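Long-range contacts in mandelate racemase/muconate lactonizing protein (Thermobispora bispora, PDB 3VC5), which probably dehydrates D-glucarate to 5-dehydro-4-deoxy-D-glucarate with the help of magnesium, as a member of the mandelate racemase/muconate lactonizing enzyme family: residues V162-Y167 with G387-P392; Y203-I208 with L382-G387; S339-G344 with D365-W370. All coordinates share one frame; numbering follows the deposited sequence.

Contact 1: V162-Y167 with G387-P392; sequences VPYSAY and GAVPVP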
loop_
_atom_site.group_PDB
_atom_site.type_symbol
_atom_site.label_atom_id
_atom_site.label_comp_id
_atom_site.label_asym_id
_atom_site.label_seq_id
_atom_site.Cartn_x
_atom_site.Cartn_y
_atom_site.Cartn_z
ATOM N N VAL A 162 11.808 -4.446 -17.338
ATOM C CA VAL A 162 11.997 -5.073 -16.030
ATOM C C VAL A 162 13.057 -6.142 -16.161
ATOM O O VAL A 162 12.868 -7.127 -16.889
ATOM C CB VAL A 162 10.693 -5.730 -15.582
ATOM C CG1 VAL A 162 10.907 -6.586 -14.332
ATOM C CG2 VAL A 162 9.607 -4.649 -15.357
ATOM N N PRO A 163 14.197 -5.949 -15.493
ATOM C CA PRO A 163 15.227 -6.987 -15.552
ATOM C C PRO A 163 14.817 -8.266 -14.829
ATOM O O PRO A 163 14.213 -8.213 -13.754
ATOM C CB PRO A 163 16.427 -6.348 -14.819
ATOM C CG PRO A 163 16.164 -4.867 -14.873
ATOM C CD PRO A 163 14.657 -4.743 -14.772
ATOM N N TYR A 164 15.194 -9.396 -15.434
ATOM C CA TYR A 164 14.993 -10.732 -14.908
ATOM C C TYR A 164 16.345 -11.422 -14.759
ATOM O O TYR A 164 17.289 -11.127 -15.498
ATOM C CB TYR A 164 14.029 -11.576 -15.789
ATOM C CG TYR A 164 12.572 -11.167 -15.658
ATOM C CD1 TYR A 164 11.728 -11.797 -14.723
ATOM C CD2 TYR A 164 12.062 -10.132 -16.421
ATOM C CE1 TYR A 164 10.396 -11.407 -14.577
ATOM C CE2 TYR A 164 10.741 -9.741 -16.301
ATOM C CZ TYR A 164 9.915 -10.372 -15.345
ATOM O OH TYR A 164 8.613 -9.981 -15.231
ATOM N N SER A 165 16.411 -12.379 -13.842
ATOM C CA SER A 165 17.590 -13.224 -13.637
ATOM C C SER A 165 17.522 -14.494 -14.482
ATOM O O SER A 165 16.440 -14.939 -14.914
ATOM C CB SER A 165 17.710 -13.611 -12.152
ATOM O OG SER A 165 16.565 -14.355 -11.757
ATOM N N ALA A 166 18.696 -15.075 -14.715
ATOM C CA ALA A 166 18.818 -16.408 -15.264
ATOM C C ALA A 166 18.608 -17.398 -14.120
ATOM O O ALA A 166 19.416 -17.429 -13.179
ATOM C CB ALA A 166 20.230 -16.593 -15.852
ATOM N N TYR A 167 17.549 -18.197 -14.211
ATOM C CA TYR A 167 17.164 -19.122 -13.132
ATOM C C TYR A 167 17.792 -20.482 -13.447
ATOM O O TYR A 167 17.255 -21.271 -14.212
ATOM C CB TYR A 167 15.645 -19.253 -13.022
ATOM C CG TYR A 167 15.155 -19.569 -11.612
ATOM C CD1 TYR A 167 15.928 -20.310 -10.715
ATOM C CD2 TYR A 167 13.884 -19.148 -11.202
ATOM C CE1 TYR A 167 15.470 -20.578 -9.424
ATOM C CE2 TYR A 167 13.417 -19.413 -9.893
ATOM C CZ TYR A 167 14.198 -20.137 -9.026
ATOM O OH TYR A 167 13.776 -20.393 -7.704
ATOM N N GLY A 387 18.097 -9.117 -21.269
ATOM C CA GLY A 387 17.727 -9.672 -19.965
ATOM C C GLY A 387 16.486 -9.090 -19.324
ATOM O O GLY A 387 16.099 -9.506 -18.211
ATOM N N ALA A 388 15.845 -8.142 -19.997
ATOM C CA ALA A 388 14.708 -7.427 -19.421
ATOM C C ALA A 388 13.486 -7.498 -20.344
ATOM O O ALA A 388 13.615 -7.561 -21.568
ATOM C CB ALA A 388 15.083 -5.977 -19.164
ATOM N N VAL A 389 12.304 -7.462 -19.757
ATOM C CA VAL A 389 11.061 -7.447 -20.536
ATOM C C VAL A 389 10.523 -6.023 -20.604
ATOM O O VAL A 389 10.151 -5.424 -19.583
ATOM C CB VAL A 389 10.003 -8.367 -19.905
ATOM C CG1 VAL A 389 8.662 -8.269 -20.676
ATOM C CG2 VAL A 389 10.509 -9.807 -19.849
ATOM N N PRO A 390 10.504 -5.444 -21.806
ATOM C CA PRO A 390 9.893 -4.132 -21.911
ATOM C C PRO A 390 8.398 -4.179 -21.538
ATOM O O PRO A 390 7.696 -5.146 -21.871
ATOM C CB PRO A 390 10.095 -3.774 -23.403
ATOM C CG PRO A 390 11.246 -4.636 -23.879
ATOM C CD PRO A 390 11.049 -5.929 -23.099
ATOM N N VAL A 391 7.922 -3.168 -20.814
ATOM C CA VAL A 391 6.495 -3.114 -20.485
ATOM C C VAL A 391 5.661 -3.136 -21.762
ATOM O O VAL A 391 5.886 -2.316 -22.665
ATOM C CB VAL A 391 6.109 -1.857 -19.693
ATOM C CG1 VAL A 391 4.587 -1.875 -19.400
ATOM C CG2 VAL A 391 6.923 -1.759 -18.419
ATOM N N PRO A 392 4.691 -4.057 -21.853
ATOM C CA PRO A 392 3.904 -4.110 -23.099
ATOM C C PRO A 392 3.210 -2.779 -23.363
ATOM O O PRO A 392 2.905 -2.038 -22.421
ATOM C CB PRO A 392 2.876 -5.207 -22.822
ATOM C CG PRO A 392 3.556 -6.103 -21.815
ATOM C CD PRO A 392 4.423 -5.197 -20.967
#
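Val162 and Val389 pair their backbones in both directions, Val162 N to Val389 O at 3.0 Å and Val389 N to Val162 O at 2.9 Å, an antiparallel hydrogen-bonded pair. It joins strand 388-390 to strand 161-169, the first strand of the modified (beta/alpha)7-beta barrel of the enolase superfamily, so a late piece of chain runs antiparallel beside it. Next along, Pro163 faces Ala388 as a non-hydrogen-bonded pair with CA atoms 3.9 Å apart, and Ala388 CA also leans on Val162 O in a CA-H...O contact. Among the side chains the main meeting is that of Tyr164 with Val389: CG2 of the valine lies beside its own backbone N (CG1 takes the anti place, chi1 176°), which brings it obliquely against the tyrosine ring, 3.6 Å from CE2. The hydroxyl of Tyr164 reaches beyond the strands to Thr351 OG1 on helix 344-355, and Val162 packs on Ala354 of the same helix. Beyond the paired residues, Tyr164 N still donates to Gly387 O, 2.9 Å away at an N-H...O angle of 163°.

Contact 2: Y203-I208 with L382-G387; sequences YGFRSI and LRFVDG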
loop_
_atom_site.group_PDB
_atom_site.type_symbol
_atom_site.label_atom_id
_atom_site.label_comp_id
_atom_site.label_asym_id
_atom_site.label_seq_id
_atom_site.Cartn_x
_atom_site.Cartn_y
_atom_site.Cartn_z
ATOM N N TYR A 203 18.697 -15.000 -23.779
ATOM C CA TYR A 203 17.808 -14.005 -23.172
ATOM C C TYR A 203 18.518 -12.701 -22.754
ATOM O O TYR A 203 17.864 -11.668 -22.572
ATOM C CB TYR A 203 17.091 -14.617 -21.950
ATOM C CG TYR A 203 16.095 -15.708 -22.313
ATOM C CD1 TYR A 203 14.739 -15.391 -22.546
ATOM C CD2 TYR A 203 16.504 -17.043 -22.502
ATOM C CE1 TYR A 203 13.821 -16.369 -22.916
ATOM C CE2 TYR A 203 15.572 -18.046 -22.897
ATOM C CZ TYR A 203 14.235 -17.684 -23.103
ATOM O OH TYR A 203 13.306 -18.638 -23.479
ATOM N N GLY A 204 19.834 -12.768 -22.549
ATOM C CA GLY A 204 20.616 -11.581 -22.166
ATOM C C GLY A 204 20.583 -11.234 -20.675
ATOM O O GLY A 204 20.899 -10.101 -20.281
ATOM N N PHE A 205 20.195 -12.201 -19.845
ATOM C CA PHE A 205 20.094 -11.984 -18.393
ATOM C C PHE A 205 21.376 -11.371 -17.839
ATOM O O PHE A 205 22.484 -11.791 -18.198
ATOM C CB PHE A 205 19.843 -13.315 -17.670
ATOM C CG PHE A 205 18.545 -13.982 -18.051
ATOM C CD1 PHE A 205 17.333 -13.271 -17.984
ATOM C CD2 PHE A 205 18.525 -15.300 -18.525
ATOM C CE1 PHE A 205 16.114 -13.877 -18.343
ATOM C CE2 PHE A 205 17.300 -15.929 -18.864
ATOM C CZ PHE A 205 16.089 -15.211 -18.771
ATOM N N ARG A 206 21.222 -10.388 -16.956
ATOM C CA ARG A 206 22.362 -9.690 -16.358
ATOM C C ARG A 206 22.526 -9.977 -14.854
ATOM O O ARG A 206 23.327 -9.311 -14.167
ATOM C CB ARG A 206 22.246 -8.175 -16.627
ATOM C CG ARG A 206 22.295 -7.818 -18.137
ATOM C CD ARG A 206 22.111 -6.340 -18.356
ATOM N NE ARG A 206 22.406 -5.956 -19.734
ATOM C CZ ARG A 206 22.444 -4.696 -20.161
ATOM N NH1 ARG A 206 22.201 -3.706 -19.314
ATOM N NH2 ARG A 206 22.723 -4.424 -21.429
ATOM N N SER A 207 21.755 -10.944 -14.355
ATOM C CA SER A 207 21.784 -11.423 -12.976
ATOM C C SER A 207 21.604 -12.935 -13.091
ATOM O O SER A 207 20.960 -13.421 -14.041
ATOM C CB SER A 207 20.599 -10.859 -12.153
ATOM O OG SER A 207 20.851 -9.555 -11.686
ATOM N N ILE A 208 22.154 -13.674 -12.133
ATOM C CA ILE A 208 22.121 -15.141 -12.141
ATOM C C ILE A 208 21.692 -15.673 -10.784
ATOM O O ILE A 208 22.183 -15.193 -9.760
ATOM C CB ILE A 208 23.519 -15.708 -12.463
ATOM C CG1 ILE A 208 23.946 -15.305 -13.886
ATOM C CG2 ILE A 208 23.521 -17.213 -12.330
ATOM C CD1 ILE A 208 25.430 -15.637 -14.159
ATOM N N LEU A 382 5.522 -10.022 -25.413
ATOM C CA LEU A 382 6.503 -10.181 -24.361
ATOM C C LEU A 382 7.765 -10.733 -24.988
ATOM O O LEU A 382 7.750 -11.816 -25.573
ATOM C CB LEU A 382 5.997 -11.157 -23.295
ATOM C CG LEU A 382 4.678 -10.786 -22.615
ATOM C CD1 LEU A 382 4.049 -12.006 -21.913
ATOM C CD2 LEU A 382 4.873 -9.647 -21.619
ATOM N N ARG A 383 8.844 -9.973 -24.887
ATOM C CA ARG A 383 10.145 -10.418 -25.385
ATOM C C ARG A 383 11.183 -10.021 -24.362
ATOM O O ARG A 383 10.961 -9.095 -23.571
ATOM C CB ARG A 383 10.450 -9.773 -26.734
ATOM C CG ARG A 383 10.208 -8.292 -26.745
ATOM C CD ARG A 383 10.048 -7.752 -28.165
ATOM N NE ARG A 383 9.801 -6.313 -28.123
ATOM C CZ ARG A 383 10.744 -5.393 -28.288
ATOM N NH1 ARG A 383 11.996 -5.758 -28.535
ATOM N NH2 ARG A 383 10.431 -4.107 -28.222
ATOM N N PHE A 384 12.296 -10.744 -24.339
ATOM C CA PHE A 384 13.437 -10.362 -23.510
ATOM C C PHE A 384 14.472 -9.661 -24.373
ATOM O O PHE A 384 14.902 -10.198 -25.411
ATOM C CB PHE A 384 14.054 -11.579 -22.824
ATOM C CG PHE A 384 13.175 -12.174 -21.763
ATOM C CD1 PHE A 384 13.430 -11.945 -20.427
ATOM C CD2 PHE A 384 12.058 -12.916 -22.113
ATOM C CE1 PHE A 384 12.604 -12.480 -19.444
ATOM C CE2 PHE A 384 11.237 -13.483 -21.158
ATOM C CZ PHE A 384 11.487 -13.239 -19.808
ATOM N N VAL A 385 14.880 -8.475 -23.937
ATOM C CA VAL A 385 15.885 -7.683 -24.629
ATOM C C VAL A 385 16.945 -7.340 -23.591
ATOM O O VAL A 385 16.653 -6.649 -22.598
ATOM C CB VAL A 385 15.292 -6.374 -25.180
ATOM C CG1 VAL A 385 16.396 -5.497 -25.801
ATOM C CG2 VAL A 385 14.157 -6.660 -26.199
ATOM N N ASP A 386 18.150 -7.863 -23.776
ATOM C CA ASP A 386 19.225 -7.614 -22.821
ATOM C C ASP A 386 18.789 -7.983 -21.396
ATOM O O ASP A 386 19.077 -7.243 -20.439
ATOM C CB ASP A 386 19.644 -6.140 -22.871
ATOM C CG ASP A 386 20.131 -5.721 -24.248
ATOM O OD1 ASP A 386 20.771 -6.555 -24.933
ATOM O OD2 ASP A 386 19.873 -4.556 -24.641
ATOM N N GLY A 387 18.097 -9.117 -21.269
ATOM C CA GLY A 387 17.727 -9.672 -19.965
ATOM C C GLY A 387 16.486 -9.090 -19.324
ATOM O O GLY A 387 16.099 -9.506 -18.211
HETATM O O HOH W 1 18.787 -9.092 -16.323
#
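The backbone of Tyr203-Arg206, leaving the C-terminal end of helix 189-203, lies close against Asp386-Gly387, with Phe205 CA and Gly387 CA 3.7 Å apart and Gly387 N donating to Tyr203 O at 2.9 Å in a bent bond (131°). Both glycines have positive phi, and a side chain on Gly204 would run into Asp386 and Gly387, while one on Gly387 would strike Gly204 O and Phe205 CA. A water accepts from Arg206 N and gives a weak bond to Gly387 O.

Beside this backbone contact the ring of Phe384 receives two aromatic edges. Tyr203 points CD1 over one face, 3.7 Å from Phe384 CG, in a T-shaped stack with planes at 86°. Phe205 makes an offset edge-to-face pair, its CE1 3.9 Å from Phe384 CD1 and the ring centroids 5.8 Å apart. With CG anti to the carbonyl carbon (chi1 -69°), Phe384 is carried toward both partners. At the surface, the extended Arg206 lies alongside Asp386, pointing the same way; NH2 and OD2 are 4.3 Å apart, but OD2 lies well out of the guanidinium plane, so no N-H points at it and any attraction is probably one of charge alone. The whole is an aromatic cluster closing the turn between a barrel helix and its following strand, 208-211, against the loop that leads into strand 388-390.

Contact 3: S339-G344 with D365-W370; sequences SNSHLG and DTHTPW. With PO4 (phosphate ion), chain B.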
loop_
_atom_site.group_PDB
_atom_site.type_symbol
_atom_site.label_atom_id
_atom_site.label_comp_id
_atom_site.label_asym_id
_atom_site.label_seq_id
_atom_site.Cartn_x
_atom_site.Cartn_y
_atom_site.Cartn_z
ATOM N N SER A 339 9.293 -16.643 -8.519
ATOM C CA SER A 339 8.615 -17.225 -9.667
ATOM C C SER A 339 8.238 -18.700 -9.379
ATOM O O SER A 339 8.965 -19.399 -8.646
ATOM C CB SER A 339 9.529 -17.110 -10.906
ATOM O OG SER A 339 8.974 -17.810 -11.998
ATOM N N ASN A 340 7.128 -19.171 -9.964
ATOM C CA ASN A 340 6.895 -20.608 -10.179
ATOM C C ASN A 340 6.699 -20.806 -11.697
ATOM O O ASN A 340 6.380 -19.825 -12.420
ATOM C CB ASN A 340 5.635 -21.106 -9.481
ATOM C CG ASN A 340 5.822 -21.343 -8.001
ATOM O OD1 ASN A 340 5.211 -20.649 -7.194
ATOM N ND2 ASN A 340 6.636 -22.330 -7.632
ATOM N N SER A 341 6.853 -22.039 -12.185
ATOM C CA SER A 341 6.665 -22.305 -13.625
ATOM C C SER A 341 5.401 -21.614 -14.088
ATOM O O SER A 341 4.330 -21.845 -13.495
ATOM C CB SER A 341 6.470 -23.801 -13.814
ATOM O OG SER A 341 7.594 -24.491 -13.281
ATOM N N HIS A 342 5.481 -20.823 -15.162
ATOM C CA HIS A 342 4.340 -19.959 -15.490
ATOM C C HIS A 342 4.341 -19.572 -16.962
ATOM O O HIS A 342 5.322 -19.789 -17.696
ATOM C CB HIS A 342 4.383 -18.666 -14.621
ATOM C CG HIS A 342 5.518 -17.743 -14.962
ATOM N ND1 HIS A 342 5.473 -16.904 -16.059
ATOM C CD2 HIS A 342 6.760 -17.589 -14.423
ATOM C CE1 HIS A 342 6.612 -16.228 -16.145
ATOM N NE2 HIS A 342 7.413 -16.628 -15.168
ATOM N N LEU A 343 3.220 -19.007 -17.400
ATOM C CA LEU A 343 3.042 -18.635 -18.800
ATOM C C LEU A 343 2.991 -17.107 -18.966
ATOM O O LEU A 343 3.424 -16.346 -18.068
ATOM C CB LEU A 343 1.776 -19.325 -19.335
ATOM C CG LEU A 343 1.795 -20.843 -19.187
ATOM C CD1 LEU A 343 0.464 -21.393 -19.705
ATOM C CD2 LEU A 343 2.970 -21.445 -19.971
ATOM N N GLY A 344 2.522 -16.644 -20.121
ATOM C CA GLY A 344 2.666 -15.242 -20.472
ATOM C C GLY A 344 1.692 -14.291 -19.773
ATOM O O GLY A 344 1.941 -13.094 -19.694
ATOM N N ASP A 365 12.773 -12.943 -10.616
ATOM C CA ASP A 365 12.956 -14.323 -11.085
ATOM C C ASP A 365 11.908 -14.668 -12.127
ATOM O O ASP A 365 10.798 -14.151 -12.081
ATOM C CB ASP A 365 12.858 -15.305 -9.923
ATOM C CG ASP A 365 14.052 -15.219 -8.989
ATOM O OD1 ASP A 365 15.086 -14.627 -9.363
ATOM O OD2 ASP A 365 13.909 -15.689 -7.839
ATOM N N THR A 366 12.272 -15.533 -13.075
ATOM C CA THR A 366 11.271 -16.158 -13.944
ATOM C C THR A 366 11.733 -17.545 -14.398
ATOM O O THR A 366 12.943 -17.773 -14.603
ATOM C CB THR A 366 10.946 -15.301 -15.197
ATOM O OG1 THR A 366 9.913 -15.963 -15.948
ATOM C CG2 THR A 366 12.170 -15.014 -16.056
ATOM N N HIS A 367 10.787 -18.477 -14.535
ATOM C CA HIS A 367 11.064 -19.801 -15.107
ATOM C C HIS A 367 10.954 -19.791 -16.628
ATOM O O HIS A 367 11.131 -20.817 -17.266
ATOM C CB HIS A 367 10.092 -20.836 -14.555
ATOM C CG HIS A 367 10.343 -21.218 -13.120
ATOM N ND1 HIS A 367 10.038 -20.393 -12.050
ATOM C CD2 HIS A 367 10.885 -22.339 -12.586
ATOM C CE1 HIS A 367 10.358 -21.011 -10.920
ATOM N NE2 HIS A 367 10.864 -22.197 -11.219
ATOM N N THR A 368 10.654 -18.634 -17.206
ATOM C CA THR A 368 10.328 -18.577 -18.640
ATOM C C THR A 368 11.208 -19.449 -19.562
ATOM O O THR A 368 10.678 -20.205 -20.355
ATOM C CB THR A 368 10.279 -17.113 -19.143
ATOM O OG1 THR A 368 9.176 -16.424 -18.518
ATOM C CG2 THR A 368 10.147 -17.063 -20.666
ATOM N N PRO A 369 12.552 -19.380 -19.438
ATOM C CA PRO A 369 13.355 -20.150 -20.436
ATOM C C PRO A 369 13.005 -21.649 -20.440
ATOM O O PRO A 369 13.056 -22.307 -21.486
ATOM C CB PRO A 369 14.788 -19.949 -19.945
ATOM C CG PRO A 369 14.730 -18.585 -19.217
ATOM C CD PRO A 369 13.410 -18.620 -18.498
ATOM N N TRP A 370 12.665 -22.194 -19.265
ATOM C CA TRP A 370 12.457 -23.631 -19.093
ATOM C C TRP A 370 11.202 -24.100 -19.800
ATOM O O TRP A 370 11.062 -25.303 -20.097
ATOM C CB TRP A 370 12.366 -23.962 -17.575
ATOM C CG TRP A 370 13.708 -23.625 -16.929
ATOM C CD1 TRP A 370 13.946 -22.682 -15.979
ATOM C CD2 TRP A 370 14.991 -24.214 -17.240
ATOM N NE1 TRP A 370 15.298 -22.646 -15.667
ATOM C CE2 TRP A 370 15.956 -23.566 -16.442
ATOM C CE3 TRP A 370 15.416 -25.206 -18.142
ATOM C CZ2 TRP A 370 17.318 -23.911 -16.482
ATOM C CZ3 TRP A 370 16.763 -25.540 -18.185
ATOM C CH2 TRP A 370 17.696 -24.894 -17.371
HETATM P P PO4 B . 10.653 -24.217 -7.835
HETATM O O1 PO4 B . 11.430 -25.471 -7.715
HETATM O O2 PO4 B . 10.416 -24.039 -9.319
HETATM O O3 PO4 B . 9.359 -24.318 -7.143
HETATM O O4 PO4 B . 11.439 -23.144 -7.275
HETATM O O HOH W 2 11.841 -17.482 -7.473
HETATM O O HOH W 3 6.663 -16.495 -19.369
#
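His367 is held at both ring nitrogens: ND1 shares a 2.8 Å hydrogen bond with Ser339 OG, and NE2 donates to phosphate O2 at 2.7 Å, bent to 137°. Ser339 meets the ring edge in its plane, with OG anti to the backbone N (chi1 173°). Lys211, Asn42, His47 and Arg421 also bind the phosphate, probably from the crystallisation liquor. A second polar pair joins His342 NE2 to Thr366 OG1 at 2.7 Å, at the imidazole edge, near its plane, in a bent bond, while His342 ND1 gives a straight bond to Leu343 O (168°); both ring nitrogens are thus held, and Thr366 OG1 links on to Thr368 OG1. A water bridges Ser339 N and Asp365 OD2, an aspartate also tied to Lys209, Arg237 and Ser165. Around them, Ser341 N lies over one face of the His367 ring, and Ser339 CB packs 3.9 Å from Asp365 CB. With an alanine here instead of His367 the imidazole is gone, and Ser339 OG would probably lose its ND1 partner and the phosphate one of its donors. The two loops, following strand 334-337 and helix 344-355, line the barrel-mouth active site typical of the enolase superfamily, beside predicted proton acceptor His338.

Contacts 1 and 2 are neighbours, centres about 5 Å apart, and share Gly387, which accepts from Tyr164 through O and donates to Tyr203 through N. Val389 CG2 packs against the aromatic cluster, 3.4 Å from Phe384 CE1. The centre of contact 3 lies about 11 Å from that of contact 1 and about 13 Å from that of contact 2. Ser165 OG, 2.8 Å from Asp365 OD1, joins contacts 1 and 3, and Pro369 meets Phe205 and Tyr203. Contact 3 touches the phosphate. Between side chains, Asp365 is about 4 Å from Glu264, a magnesium ligand although none is bound in this chain, and Tyr164 about 10 Å from His338; contact 2 lies away from these sites.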